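Local coordinates for CRP-like protein Clp (Xanthomonas campestris pv. campestris, PDB 3IWZ) that acts as a homodimeric, c-di-GMP-responsive global transcriptional regulator that activates or represses virulence-factor genes of the diffusible signal factor pathway, at residues 162-165 against 166-170; 197-201 against 202-206. All coordinates share one frame; numbering follows the deposited sequence.

How the contacts relate
Coming from the N terminus, the chain passes through the nucleotide-binding β-sheets and the long helix 130-157 before it enters the crp-type DNA-binding domain. There contact 1 comes first, four-residue steps along helix 160-172. Contact 2 follows after the helix 190-197 and holds the turn into helix 201-213. Neither closes a long loop; the two lie in series, neither nesting nor crossing, with centres about 13 Å apart. What ties them together is V197, at the end of the first helix of the helix-turn-helix: its O probably accepts a hydrogen bond from R163 NE at 2.8 Å, and its CG1 lies against I164 and T167.

Contact 1 (162-165 against 166-170); sequences DRIV and RTLHD
Within helix 160-172, the helix that opens the crp-type DNA-binding domain, D162 and R166 pair one turn apart in an i to i+4 salt bridge. D162 swings CG anti to its own N (chi1 -179°), which brings the carboxylate round towards the next turn. R166, extended from CG to NE, runs past it, and D162 OD1 meets R166 NH1 at 2.6 Å. The carboxylate oxygen lies at the guanidinium edge, near its plane, and the two flat groups are turned only 18° apart. The N-H is nevertheless poorly aimed, so as a hydrogen bond the pair is weak.

T167 ties back to the preceding turn. T167 N and T167 OG1 both donate to R163 O, at 3.0 Å and 3.2 Å; with OG1 beside the backbone N (chi1 -64°), the hydroxyl comes from above the carbonyl plane. One carbonyl oxygen thus takes two donors, and the hydroxyl's hydrogen is used within its own helix.

I164 and L168 lie side by side on the buried flank, CG2 of I164 at 4.1 Å from CD1 of L168. V165 and H169 likewise run alongside, with V165 CG1 at 3.9 Å from H169 CD2. I164 and T167 pack on L193, L196 and V197 of helix 190-197, and R163 NE bonds to V197 O. On helix 130-157, R163 packs on L155 and R166 touches R154. H169 ND1 is weakly bonded to T229, just beyond strand 223-227.

Contact 2 (197-201 against 202-206); sequences VGCSR and EMAGR
S200 points its hydroxyl at the first turn of the helix that follows, and S200 OG accepts from M203 N at 3.0 Å. The side chain can do this because chi1 of 62° holds OG between the backbone N and the carbonyl carbon, within reach of the M203 N-H. This makes S200 the N-cap, supplying an acceptor that the helix itself cannot provide there. Its main-chain oxygen takes the first i to i+4 bond of the helix: A204 N donates to S200 O at 3.0 Å, almost straight (173°).

Two side chains crowd the capping hydroxyl. M203 brings CB to 3.2 Å from S200 OG; beyond that its chain is bent and its end leads away. E202, two residues on from the serine, brings CG to 3.0 Å from S200 OG. The chi1 of E202, 30°, lies off a staggered value, and in so exposed a side chain neither that torsion nor the short approach should be leaned on.

All this happens in the turn of the predicted helix-turn-helix, where helix 190-197 ends and helix 201-213, the recognition helix in relatives such as CRP, begins. G198 breaks away from the first helix with positive phi. C199 then directs its side chain at the following helix: C199 SG sits 3.7 Å from A204 CB, and both side chains touch A194 on helix 190-197, an apolar join between the two helices.

R201, its chain extended, lies against R190 and Q191 of helix 190-197. R201 NE stays 6.4 Å from E202 OE2, so these opposite charges do not meet. R201 O accepts a weak bond from G205 N. S200 itself lies about 4 Å, side chain to side chain, from R73 in the cyclic nucleotide-binding domain.

Contact 1 (162-165 against 166-170)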
loop_
_atom_site.group_PDB
_atom_site.type_symbol
_atom_site.label_atom_id
_atom_site.label_comp_id
_atom_site.label_asym_id
_atom_site.label_seq_id
_atom_site.Cartn_x
_atom_site.Cartn_y
_atom_site.Cartn_z
ATOM N N ASP D 162 0.535 -13.467 -17.738
ATOM C CA ASP D 162 0.596 -12.033 -17.977
ATOM C C ASP D 162 1.423 -11.333 -16.892
ATOM O O ASP D 162 2.351 -10.586 -17.202
ATOM C CB ASP D 162 -0.822 -11.458 -18.008
ATOM C CG ASP D 162 -0.847 -9.966 -18.280
ATOM O OD1 ASP D 162 -0.112 -9.220 -17.594
ATOM O OD2 ASP D 162 -1.614 -9.539 -19.170
ATOM N N ARG D 163 1.087 -11.581 -15.625
ATOM C CA ARG D 163 1.797 -10.956 -14.505
ATOM C C ARG D 163 3.278 -11.344 -14.497
ATOM O O ARG D 163 4.143 -10.510 -14.247
ATOM C CB ARG D 163 1.164 -11.349 -13.154
ATOM C CG ARG D 163 -0.364 -11.246 -13.086
ATOM C CD ARG D 163 -0.911 -11.114 -11.646
ATOM N NE ARG D 163 -0.759 -12.302 -10.800
ATOM C CZ ARG D 163 -1.585 -13.345 -10.800
ATOM N NH1 ARG D 163 -2.641 -13.370 -11.605
ATOM N NH2 ARG D 163 -1.365 -14.366 -9.986
ATOM N N ILE D 164 3.567 -12.612 -14.768
ATOM C CA ILE D 164 4.948 -13.081 -14.777
ATOM C C ILE D 164 5.799 -12.359 -15.824
ATOM O O ILE D 164 6.931 -11.964 -15.543
ATOM C CB ILE D 164 5.017 -14.602 -15.024
ATOM C CG1 ILE D 164 4.255 -15.334 -13.913
ATOM C CG2 ILE D 164 6.475 -15.055 -15.071
ATOM C CD1 ILE D 164 4.311 -16.854 -14.001
ATOM N N VAL D 165 5.255 -12.188 -17.026
ATOM C CA VAL D 165 5.978 -11.494 -18.089
ATOM C C VAL D 165 6.326 -10.078 -17.638
ATOM O O VAL D 165 7.481 -9.647 -17.743
ATOM C CB VAL D 165 5.142 -11.417 -19.385
ATOM C CG1 VAL D 165 5.803 -10.470 -20.376
ATOM C CG2 VAL D 165 5.010 -12.808 -19.995
ATOM N N ARG D 166 5.322 -9.364 -17.134
ATOM C CA ARG D 166 5.503 -8.001 -16.647
ATOM C C ARG D 166 6.617 -7.928 -15.599
ATOM O O ARG D 166 7.490 -7.057 -15.668
ATOM C CB ARG D 166 4.195 -7.481 -16.040
ATOM C CG ARG D 166 3.167 -6.948 -17.037
ATOM C CD ARG D 166 1.945 -6.441 -16.285
ATOM N NE ARG D 166 1.205 -5.401 -16.998
ATOM C CZ ARG D 166 0.463 -5.605 -18.080
ATOM N NH1 ARG D 166 0.352 -6.823 -18.593
ATOM N NH2 ARG D 166 -0.186 -4.592 -18.643
ATOM N N THR D 167 6.584 -8.852 -14.638
ATOM C CA THR D 167 7.577 -8.901 -13.561
ATOM C C THR D 167 8.978 -9.294 -14.045
ATOM O O THR D 167 9.981 -8.921 -13.429
ATOM C CB THR D 167 7.135 -9.877 -12.441
ATOM O OG1 THR D 167 5.931 -9.396 -11.835
ATOM C CG2 THR D 167 8.200 -9.989 -11.379
ATOM N N LEU D 168 9.049 -10.060 -15.129
ATOM C CA LEU D 168 10.340 -10.456 -15.679
ATOM C C LEU D 168 11.021 -9.211 -16.229
ATOM O O LEU D 168 12.237 -9.058 -16.122
ATOM C CB LEU D 168 10.163 -11.486 -16.798
ATOM C CG LEU D 168 10.014 -12.947 -16.359
ATOM C CD1 LEU D 168 9.577 -13.816 -17.533
ATOM C CD2 LEU D 168 11.342 -13.424 -15.797
ATOM N N HIS D 169 10.226 -8.311 -16.800
ATOM C CA HIS D 169 10.764 -7.080 -17.364
ATOM C C HIS D 169 11.145 -6.050 -16.304
ATOM O O HIS D 169 12.052 -5.244 -16.516
ATOM C CB HIS D 169 9.768 -6.466 -18.356
ATOM C CG HIS D 169 9.674 -7.208 -19.653
ATOM N ND1 HIS D 169 10.743 -7.334 -20.517
ATOM C CD2 HIS D 169 8.640 -7.860 -20.238
ATOM C CE1 HIS D 169 10.370 -8.030 -21.576
ATOM N NE2 HIS D 169 9.098 -8.362 -21.432
ATOM N N ASP D 170 10.461 -6.071 -15.165
ATOM C CA ASP D 170 10.763 -5.121 -14.095
ATOM C C ASP D 170 12.151 -5.425 -13.532
ATOM O O ASP D 170 12.905 -4.521 -13.169
ATOM C CB ASP D 170 9.712 -5.223 -12.981
ATOM C CG ASP D 170 9.816 -4.086 -11.970
ATOM O OD1 ASP D 170 9.758 -2.907 -12.386
ATOM O OD2 ASP D 170 9.955 -4.371 -10.760
#

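Contact 2 (197-201 against 202-206)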
loop_
_atom_site.group_PDB
_atom_site.type_symbol
_atom_site.label_atom_id
_atom_site.label_comp_id
_atom_site.label_asym_id
_atom_site.label_seq_id
_atom_site.Cartn_x
_atom_site.Cartn_y
_atom_site.Cartn_z
ATOM N N VAL D 197 4.411 -12.860 -8.230
ATOM C CA VAL D 197 3.130 -12.703 -8.921
ATOM C C VAL D 197 1.948 -13.291 -8.176
ATOM O O VAL D 197 0.815 -13.158 -8.616
ATOM C CB VAL D 197 3.165 -13.338 -10.333
ATOM C CG1 VAL D 197 4.290 -12.732 -11.146
ATOM C CG2 VAL D 197 3.324 -14.845 -10.227
ATOM N N GLY D 198 2.221 -13.954 -7.059
ATOM C CA GLY D 198 1.163 -14.548 -6.272
ATOM C C GLY D 198 0.575 -15.796 -6.900
ATOM O O GLY D 198 -0.638 -15.866 -7.124
ATOM N N CYS D 199 1.427 -16.776 -7.197
ATOM C CA CYS D 199 0.974 -18.035 -7.784
ATOM C C CYS D 199 1.799 -19.171 -7.192
ATOM O O CYS D 199 2.828 -18.931 -6.561
ATOM C CB CYS D 199 1.130 -18.020 -9.312
ATOM S SG CYS D 199 2.834 -18.047 -9.916
ATOM N N SER D 200 1.353 -20.408 -7.393
ATOM C CA SER D 200 2.075 -21.561 -6.860
ATOM C C SER D 200 3.439 -21.710 -7.523
ATOM O O SER D 200 3.605 -21.399 -8.704
ATOM C CB SER D 200 1.262 -22.841 -7.065
ATOM O OG SER D 200 1.056 -23.110 -8.441
ATOM N N ARG D 201 4.413 -22.175 -6.747
ATOM C CA ARG D 201 5.772 -22.384 -7.239
ATOM C C ARG D 201 5.734 -23.233 -8.501
ATOM O O ARG D 201 6.560 -23.078 -9.396
ATOM C CB ARG D 201 6.613 -23.080 -6.162
ATOM C CG ARG D 201 7.782 -23.897 -6.694
ATOM C CD ARG D 201 8.492 -24.586 -5.552
ATOM N NE ARG D 201 9.503 -25.537 -6.002
ATOM C CZ ARG D 201 10.543 -25.229 -6.771
ATOM N NH1 ARG D 201 10.723 -23.984 -7.195
ATOM N NH2 ARG D 201 11.419 -26.169 -7.099
ATOM N N GLU D 202 4.758 -24.133 -8.549
ATOM C CA GLU D 202 4.564 -25.022 -9.683
ATOM C C GLU D 202 4.047 -24.267 -10.911
ATOM O O GLU D 202 4.688 -24.287 -11.964
ATOM C CB GLU D 202 3.589 -26.144 -9.299
ATOM C CG GLU D 202 2.552 -25.744 -8.249
ATOM C CD GLU D 202 2.805 -26.388 -6.894
ATOM O OE1 GLU D 202 2.653 -27.627 -6.793
ATOM O OE2 GLU D 202 3.151 -25.664 -5.933
ATOM N N MET D 203 2.901 -23.598 -10.776
ATOM C CA MET D 203 2.325 -22.850 -11.894
ATOM C C MET D 203 3.374 -21.928 -12.490
ATOM O O MET D 203 3.499 -21.824 -13.710
ATOM C CB MET D 203 1.121 -22.018 -11.441
ATOM C CG MET D 203 -0.064 -22.050 -12.415
ATOM S SD MET D 203 0.366 -21.664 -14.139
ATOM C CE MET D 203 -1.246 -21.805 -14.948
ATOM N N ALA D 204 4.133 -21.262 -11.626
ATOM C CA ALA D 204 5.172 -20.354 -12.084
ATOM C C ALA D 204 6.133 -21.103 -12.997
ATOM O O ALA D 204 6.716 -20.521 -13.909
ATOM C CB ALA D 204 5.923 -19.771 -10.899
ATOM N N GLY D 205 6.297 -22.397 -12.743
ATOM C CA GLY D 205 7.186 -23.199 -13.565
ATOM C C GLY D 205 6.573 -23.440 -14.926
ATOM O O GLY D 205 7.227 -23.278 -15.961
ATOM N N ARG D 206 5.299 -23.819 -14.917
ATOM C CA ARG D 206 4.559 -24.088 -16.142
ATOM C C ARG D 206 4.664 -22.930 -17.132
ATOM O O ARG D 206 4.708 -23.142 -18.340
ATOM C CB ARG D 206 3.090 -24.351 -15.806
ATOM C CG ARG D 206 2.217 -24.702 -16.999
ATOM C CD ARG D 206 0.751 -24.731 -16.586
ATOM N NE ARG D 206 0.521 -25.643 -15.469
ATOM C CZ ARG D 206 -0.626 -25.747 -14.804
ATOM N NH1 ARG D 206 -1.665 -24.989 -15.136
ATOM N NH2 ARG D 206 -0.736 -26.615 -13.805
#